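Local coordinates for lactate dehydrogenase (Eimeria maxima, PDB 6CT6), which probably catalyses the NADH-dependent interconversion of pyruvate and lactate, and is held here with NADH and the pyruvate analogue oxamate, at residues 44-49 against 68-73; 278-283 against 315-320. All coordinates share one frame; numbering follows the deposited sequence.

Contact 1 (44-49 against 68-73); sequences NMPMGK and GSNSYE
The backbone N of Asn44, just ahead of helix 45-59, donates a hydrogen bond to OD1 of Asn70. The bond from Asn44 N to Asn70 OD1 is 3.1 Å long and nearly straight, at 169°. The donor lies in the carbonyl plane and uses a lone pair of OD1, meeting it at a C=O...N angle of 124°. The other end of this amide is also engaged, since Asn70 ND2 donates to the backbone oxygens of Asp40 and Val42. Bonds at both ends fix the rotation of the amide and tie the loop after strand 66-69 to the one after strand 35-39. Pro46 comes next, and its ring packs on the end of strand 66-69. Its CG sits 3.7 Å from Ser69 O and also touches ND2 of Asn70, whose side chain it crosses at about a right angle. On the backbone, Gly68 CA makes a CH...O contact of 3.6 Å with Pro46 O. Gly68 has no side chain, which lets the strand come this close: its CA is 4.0 Å from that of Met47. The Met47 chain bends at chi2 (74°), which lays its sulfur over Gly68; the methyl then runs on along the strand toward Asn70. SD lies 3.6 Å from Gly68 C, and CE reaches 3.5 Å from Asn70 OD1. Leu236 of the second subunit packs on both Met47 and Asn44. Strand 35-39, helix 45-59 and strand 66-69 form a beta-alpha-beta crossover, and this contact sets the start of its helix against the end of its last strand, at the edge of the Rossmann-type NAD-binding domain.

Contact 2 (278-283 against 315-320); sequences NNHYLG and EVLEMQ
This is side-chain packing of a buried histidine, His280, against one side of helix 303-328 in the C-terminal domain. It lies at the corner where the chain enters strand 281-289. Val316 and Leu317 meet the ring at different atoms. Val316 points at the strand segment, and its CG1 approaches ND1 of His280 to 3.4 Å. The Leu317 side chain crosses that of His280 at about a right angle and sets its CD2 3.8 Å from His280 CD2. Gln320 reaches in from one helical turn beyond Val316. Its NE2 is 3.3 Å from His280 CB, and its amide plane is turned 69° from the ring. Asn279 and His280 both face Leu271 on strand 263-272, forming a G1 beta bulge at this corner. The His280 chi1 of 69° places CG between the backbone N and the carbonyl carbon; with chi2 near 80°, ND1 faces Tyr281 O and donates to it. This bond, from His280 ND1 to Tyr281 O, is 3.0 Å long. The acceptor is almost in the ring plane, but the donor stands above the carbonyl plane. The bond gives ND1 of this buried residue a polar partner and should limit the ring's rotation. Farther along the strand, Leu282 CD1 meets Val316 CG2 more loosely, at 4.4 Å.

The two contacts do not touch. Their centres are 33 Å apart, and their nearest atoms are about 18 Å apart. Both reach the same mixed sheet: contact 1 at its outermost strand 66-69, contact 2 at strand 281-289, next to the opposite outermost strand. Contact 1 belongs to the NAD-binding domain and contact 2 to the C-terminal domain. Contact 1 reaches the bound NADH itself: its segments supply Met45 and Tyr72 to the pocket, while the Pro46 side chain stays about 7 Å away. Tyr72 OH is hydrogen-bonded to N6A of the cofactor. Contact 2 stands farther off. The side chain of Tyr281 is about 12 Å from the bound NADH. The side chain of Val316 is about 14 Å from the bound oxamate.

Contact 1 (44-49 against 68-73)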
ATOM      1  N   ASN B  44      17.623  -6.964   7.029  1.00 29.84           N
ATOM      2  CA  ASN B  44      16.817  -7.909   6.257  1.00 35.29           C
ATOM      3  C   ASN B  44      15.363  -7.492   6.031  1.00 32.21           C
ATOM      4  O   ASN B  44      14.737  -7.966   5.076  1.00 30.08           O
ATOM      5  CB  ASN B  44      16.849  -9.287   6.927  1.00 33.61           C
ATOM      6  CG  ASN B  44      18.228  -9.912   6.897  1.00 36.90           C
ATOM      7  OD1 ASN B  44      18.987  -9.715   5.949  1.00 39.19           O
ATOM      8  ND2 ASN B  44      18.560 -10.668   7.938  1.00 46.96           N
ATOM      9  N   MET B  45      14.805  -6.629   6.880  1.00 25.50           N
ATOM     10  CA  MET B  45      13.405  -6.242   6.710  1.00 29.69           C
ATOM     11  C   MET B  45      13.120  -5.686   5.319  1.00 26.45           C
ATOM     12  O   MET B  45      12.130  -6.113   4.698  1.00 28.19           O
ATOM     13  CB  MET B  45      13.012  -5.246   7.806  1.00 26.30           C
ATOM     14  CG  MET B  45      11.570  -4.749   7.731  1.00 26.03           C
ATOM     15  SD  MET B  45      11.328  -3.352   6.604  1.00 31.28           S
ATOM     16  CE  MET B  45      11.997  -2.015   7.591  1.00 28.56           C
ATOM     17  N   PRO B  46      13.908  -4.757   4.772  1.00 26.72           N
ATOM     18  CA  PRO B  46      13.621  -4.288   3.406  1.00 26.43           C
ATOM     19  C   PRO B  46      13.751  -5.373   2.353  1.00 27.70           C
ATOM     20  O   PRO B  46      13.116  -5.271   1.297  1.00 25.07           O
ATOM     21  CB  PRO B  46      14.645  -3.161   3.196  1.00 27.76           C
ATOM     22  CG  PRO B  46      15.703  -3.396   4.215  1.00 28.54           C
ATOM     23  CD  PRO B  46      15.017  -4.009   5.387  1.00 27.06           C
ATOM     24  N   MET B  47      14.558  -6.410   2.600  1.00 29.42           N
ATOM     25  CA  MET B  47      14.628  -7.524   1.659  1.00 28.72           C
ATOM     26  C   MET B  47      13.338  -8.334   1.661  1.00 27.79           C
ATOM     27  O   MET B  47      12.927  -8.847   0.613  1.00 28.29           O
ATOM     28  CB  MET B  47      15.815  -8.430   1.987  1.00 29.99           C
ATOM     29  CG  MET B  47      17.184  -7.842   1.656  1.00 30.48           C
ATOM     30  SD  MET B  47      17.703  -6.548   2.805  1.00 34.22           S
ATOM     31  CE  MET B  47      19.484  -6.571   2.588  1.00 37.20           C
ATOM     32  N   GLY B  48      12.685  -8.454   2.818  1.00 25.33           N
ATOM     33  CA  GLY B  48      11.405  -9.141   2.861  1.00 28.30           C
ATOM     34  C   GLY B  48      10.330  -8.396   2.089  1.00 31.21           C
ATOM     35  O   GLY B  48       9.567  -8.992   1.324  1.00 27.47           O
ATOM     36  N   LYS B  49      10.250  -7.078   2.286  1.00 27.46           N
ATOM     37  CA  LYS B  49       9.277  -6.280   1.548  1.00 30.83           C
ATOM     38  C   LYS B  49       9.585  -6.281   0.057  1.00 24.61           C
ATOM     39  O   LYS B  49       8.671  -6.377  -0.770  1.00 28.22           O
ATOM     40  CB  LYS B  49       9.251  -4.853   2.093  1.00 26.29           C
ATOM     41  CG  LYS B  49       8.641  -4.729   3.481  1.00 27.86           C
ATOM     42  CD  LYS B  49       8.522  -3.274   3.912  1.00 29.22           C
ATOM     43  CE  LYS B  49       7.736  -3.138   5.213  1.00 31.17           C
ATOM     44  NZ  LYS B  49       7.701  -1.733   5.709  1.00 28.63           N
ATOM     45  N   GLY B  68      16.007  -4.839  -1.761  1.00 28.95           N
ATOM     46  CA  GLY B  68      16.201  -4.467  -0.363  1.00 28.76           C
ATOM     47  C   GLY B  68      17.686  -4.365  -0.050  1.00 31.14           C
ATOM     48  O   GLY B  68      18.483  -5.175  -0.532  1.00 32.84           O
ATOM     49  N   SER B  69      18.053  -3.366   0.752  1.00 29.80           N
ATOM     50  CA  SER B  69      19.456  -3.143   1.074  1.00 33.09           C
ATOM     51  C   SER B  69      19.595  -2.545   2.469  1.00 33.66           C
ATOM     52  O   SER B  69      18.742  -1.777   2.926  1.00 29.14           O
ATOM     53  CB  SER B  69      20.122  -2.214   0.057  1.00 35.63           C
ATOM     54  OG  SER B  69      21.502  -2.057   0.342  1.00 34.63           O
ATOM     55  N   ASN B  70      20.692  -2.912   3.138  1.00 31.19           N
ATOM     56  CA  ASN B  70      21.110  -2.293   4.390  1.00 33.68           C
ATOM     57  C   ASN B  70      22.380  -1.465   4.222  1.00 37.12           C
ATOM     58  O   ASN B  70      23.009  -1.099   5.221  1.00 34.27           O
ATOM     59  CB  ASN B  70      21.333  -3.355   5.470  1.00 33.74           C
ATOM     60  CG  ASN B  70      20.059  -4.076   5.863  1.00 32.79           C
ATOM     61  OD1 ASN B  70      20.007  -5.307   5.860  1.00 33.62           O
ATOM     62  ND2 ASN B  70      19.027  -3.318   6.212  1.00 31.78           N
ATOM     63  N   SER B  71      22.770  -1.159   2.984  1.00 32.95           N
ATOM     64  CA  SER B  71      24.021  -0.464   2.698  1.00 32.20           C
ATOM     65  C   SER B  71      23.743   0.809   1.914  1.00 37.20           C
ATOM     66  O   SER B  71      23.031   0.780   0.904  1.00 33.71           O
ATOM     67  CB  SER B  71      24.980  -1.356   1.910  1.00 32.29           C
ATOM     68  OG  SER B  71      26.066  -0.596   1.404  1.00 35.94           O
ATOM     69  N   TYR B  72      24.321   1.922   2.374  1.00 31.58           N
ATOM     70  CA  TYR B  72      24.163   3.196   1.680  1.00 33.64           C
ATOM     71  C   TYR B  72      24.641   3.146   0.233  1.00 33.44           C
ATOM     72  O   TYR B  72      24.173   3.945  -0.584  1.00 32.57           O
ATOM     73  CB  TYR B  72      24.924   4.304   2.410  1.00 33.30           C
ATOM     74  CG  TYR B  72      24.231   4.863   3.633  1.00 36.87           C
ATOM     75  CD1 TYR B  72      22.991   5.479   3.535  1.00 33.77           C
ATOM     76  CD2 TYR B  72      24.838   4.806   4.880  1.00 36.29           C
ATOM     77  CE1 TYR B  72      22.366   6.001   4.650  1.00 30.66           C
ATOM     78  CE2 TYR B  72      24.222   5.325   5.999  1.00 37.16           C
ATOM     79  CZ  TYR B  72      22.991   5.920   5.877  1.00 37.01           C
ATOM     80  OH  TYR B  72      22.385   6.440   6.990  1.00 32.35           O
ATOM     81  N   GLU B  73      25.567   2.246  -0.109  1.00 32.71           N
ATOM     82  CA  GLU B  73      26.055   2.215  -1.484  1.00 40.26           C
ATOM     83  C   GLU B  73      24.972   1.811  -2.474  1.00 39.60           C
ATOM     84  O   GLU B  73      25.183   1.941  -3.685  1.00 35.85           O
ATOM     85  CB  GLU B  73      27.253   1.270  -1.620  1.00 39.92           C
ATOM     86  CG  GLU B  73      26.907  -0.207  -1.646  1.00 54.44           C
ATOM     87  CD  GLU B  73      28.124  -1.090  -1.440  1.00 70.08           C
ATOM     88  OE1 GLU B  73      29.064  -1.007  -2.260  1.00 64.94           O
ATOM     89  OE2 GLU B  73      28.151  -1.854  -0.450  1.00 67.04           O
TER

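Contact 2 (278-283 against 315-320)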
ATOM      1  N   ASN B 278      13.846  34.119   4.651  1.00 48.49           N
ATOM      2  CA  ASN B 278      15.268  34.413   4.485  1.00 52.51           C
ATOM      3  C   ASN B 278      16.086  33.151   4.749  1.00 50.17           C
ATOM      4  O   ASN B 278      16.333  32.789   5.903  1.00 48.42           O
ATOM      5  CB  ASN B 278      15.680  35.552   5.412  1.00 56.06           C
ATOM      6  CG  ASN B 278      14.995  36.859   5.060  1.00 66.49           C
ATOM      7  OD1 ASN B 278      15.072  37.326   3.923  1.00 62.18           O
ATOM      8  ND2 ASN B 278      14.301  37.445   6.031  1.00 55.90           N
ATOM      9  N   ASN B 279      16.501  32.489   3.670  1.00 46.62           N
ATOM     10  CA  ASN B 279      17.456  31.381   3.734  1.00 55.49           C
ATOM     11  C   ASN B 279      16.924  30.206   4.559  1.00 49.98           C
ATOM     12  O   ASN B 279      17.633  29.636   5.391  1.00 47.16           O
ATOM     13  CB  ASN B 279      18.806  31.860   4.280  1.00 60.11           C
ATOM     14  CG  ASN B 279      19.837  30.745   4.368  1.00 79.42           C
ATOM     15  OD1 ASN B 279      19.970  29.929   3.456  1.00 84.62           O
ATOM     16  ND2 ASN B 279      20.560  30.697   5.481  1.00 73.25           N
ATOM     17  N   HIS B 280      15.671  29.824   4.331  1.00 42.94           N
ATOM     18  CA  HIS B 280      15.181  28.563   4.872  1.00 42.16           C
ATOM     19  C   HIS B 280      13.974  28.116   4.055  1.00 41.74           C
ATOM     20  O   HIS B 280      13.618  28.733   3.046  1.00 37.08           O
ATOM     21  CB  HIS B 280      14.878  28.673   6.374  1.00 43.87           C
ATOM     22  CG  HIS B 280      13.695  29.526   6.717  1.00 42.98           C
ATOM     23  ND1 HIS B 280      12.395  29.075   6.625  1.00 40.92           N
ATOM     24  CD2 HIS B 280      13.619  30.785   7.210  1.00 43.19           C
ATOM     25  CE1 HIS B 280      11.569  30.027   7.021  1.00 42.06           C
ATOM     26  NE2 HIS B 280      12.287  31.077   7.380  1.00 43.22           N
ATOM     27  N   TYR B 281      13.365  27.016   4.487  1.00 36.02           N
ATOM     28  CA  TYR B 281      12.348  26.323   3.711  1.00 37.57           C
ATOM     29  C   TYR B 281      10.950  26.644   4.225  1.00 35.50           C
ATOM     30  O   TYR B 281      10.749  26.935   5.407  1.00 35.53           O
ATOM     31  CB  TYR B 281      12.587  24.812   3.750  1.00 33.55           C
ATOM     32  CG  TYR B 281      13.873  24.395   3.074  1.00 34.39           C
ATOM     33  CD1 TYR B 281      13.861  23.808   1.818  1.00 31.98           C
ATOM     34  CD2 TYR B 281      15.099  24.605   3.687  1.00 34.53           C
ATOM     35  CE1 TYR B 281      15.035  23.432   1.194  1.00 33.20           C
ATOM     36  CE2 TYR B 281      16.278  24.235   3.073  1.00 37.83           C
ATOM     37  CZ  TYR B 281      16.241  23.649   1.826  1.00 33.15           C
ATOM     38  OH  TYR B 281      17.414  23.281   1.208  1.00 37.40           O
ATOM     39  N   LEU B 282       9.982  26.586   3.312  1.00 35.15           N
ATOM     40  CA  LEU B 282       8.588  26.848   3.641  1.00 33.30           C
ATOM     41  C   LEU B 282       7.713  26.234   2.556  1.00 32.06           C
ATOM     42  O   LEU B 282       8.099  26.181   1.386  1.00 32.21           O
ATOM     43  CB  LEU B 282       8.314  28.352   3.767  1.00 34.95           C
ATOM     44  CG  LEU B 282       6.989  28.771   4.404  1.00 34.80           C
ATOM     45  CD1 LEU B 282       6.999  28.506   5.905  1.00 39.63           C
ATOM     46  CD2 LEU B 282       6.692  30.236   4.122  1.00 38.87           C
ATOM     47  N   GLY B 283       6.532  25.776   2.960  1.00 34.07           N
ATOM     48  CA  GLY B 283       5.581  25.206   2.023  1.00 32.23           C
ATOM     49  C   GLY B 283       4.962  26.241   1.109  1.00 35.08           C
ATOM     50  O   GLY B 283       4.138  27.048   1.549  1.00 34.34           O
ATOM     51  N   GLU B 315       7.382  29.505  13.463  1.00 44.29           N
ATOM     52  CA  GLU B 315       7.541  28.125  13.908  1.00 42.13           C
ATOM     53  C   GLU B 315       8.814  27.508  13.341  1.00 45.53           C
ATOM     54  O   GLU B 315       9.533  26.791  14.048  1.00 47.76           O
ATOM     55  CB  GLU B 315       6.318  27.293  13.515  1.00 45.60           C
ATOM     56  CG  GLU B 315       6.345  25.865  14.056  1.00 43.39           C
ATOM     57  CD  GLU B 315       5.031  25.130  13.863  1.00 47.75           C
ATOM     58  OE1 GLU B 315       3.985  25.796  13.715  1.00 47.59           O
ATOM     59  OE2 GLU B 315       5.046  23.881  13.860  1.00 53.70           O
ATOM     60  N   VAL B 316       9.118  27.783  12.071  1.00 46.67           N
ATOM     61  CA  VAL B 316      10.343  27.261  11.469  1.00 45.52           C
ATOM     62  C   VAL B 316      11.565  27.891  12.127  1.00 49.60           C
ATOM     63  O   VAL B 316      12.535  27.199  12.464  1.00 49.46           O
ATOM     64  CB  VAL B 316      10.338  27.499   9.947  1.00 43.80           C
ATOM     65  CG1 VAL B 316      11.673  27.082   9.325  1.00 40.69           C
ATOM     66  CG2 VAL B 316       9.193  26.738   9.295  1.00 44.68           C
ATOM     67  N   LEU B 317      11.541  29.212  12.314  1.00 43.26           N
ATOM     68  CA  LEU B 317      12.672  29.893  12.935  1.00 50.10           C
ATOM     69  C   LEU B 317      12.890  29.410  14.362  1.00 50.42           C
ATOM     70  O   LEU B 317      14.032  29.223  14.796  1.00 47.97           O
ATOM     71  CB  LEU B 317      12.448  31.402  12.912  1.00 48.71           C
ATOM     72  CG  LEU B 317      12.409  32.052  11.529  1.00 46.72           C
ATOM     73  CD1 LEU B 317      11.951  33.494  11.647  1.00 44.75           C
ATOM     74  CD2 LEU B 317      13.772  31.972  10.859  1.00 44.37           C
ATOM     75  N   GLU B 318      11.805  29.214  15.113  1.00 49.09           N
ATOM     76  CA  GLU B 318      11.928  28.663  16.458  1.00 52.77           C
ATOM     77  C   GLU B 318      12.646  27.319  16.431  1.00 51.29           C
ATOM     78  O   GLU B 318      13.453  27.019  17.319  1.00 48.35           O
ATOM     79  CB  GLU B 318      10.541  28.526  17.092  1.00 54.87           C
ATOM     80  CG  GLU B 318      10.551  28.440  18.612  1.00 76.42           C
ATOM     81  CD  GLU B 318       9.180  28.684  19.217  1.00 94.78           C
ATOM     82  OE1 GLU B 318       8.197  28.776  18.451  1.00 85.43           O
ATOM     83  OE2 GLU B 318       9.085  28.790  20.458  1.00 98.36           O
ATOM     84  N   MET B 319      12.374  26.499  15.411  1.00 47.80           N
ATOM     85  CA  MET B 319      13.026  25.197  15.311  1.00 46.22           C
ATOM     86  C   MET B 319      14.492  25.338  14.923  1.00 48.16           C
ATOM     87  O   MET B 319      15.341  24.577  15.404  1.00 46.46           O
ATOM     88  CB  MET B 319      12.288  24.313  14.305  1.00 50.05           C
ATOM     89  CG  MET B 319      10.964  23.753  14.816  1.00 53.36           C
ATOM     90  SD  MET B 319      10.222  22.518  13.721  1.00 48.42           S
ATOM     91  CE  MET B 319       9.680  23.527  12.343  1.00 47.26           C
ATOM     92  N   GLN B 320      14.812  26.300  14.053  1.00 44.54           N
ATOM     93  CA  GLN B 320      16.208  26.532  13.693  1.00 46.00           C
ATOM     94  C   GLN B 320      17.053  26.841  14.922  1.00 45.25           C
ATOM     95  O   GLN B 320      18.210  26.417  15.014  1.00 45.66           O
ATOM     96  CB  GLN B 320      16.318  27.680  12.690  1.00 50.90           C
ATOM     97  CG  GLN B 320      15.818  27.363  11.299  1.00 62.51           C
ATOM     98  CD  GLN B 320      16.172  28.455  10.309  1.00 60.21           C
ATOM     99  OE1 GLN B 320      16.080  29.643  10.617  1.00 53.00           O
ATOM    100  NE2 GLN B 320      16.601  28.058   9.118  1.00 64.03           N
TER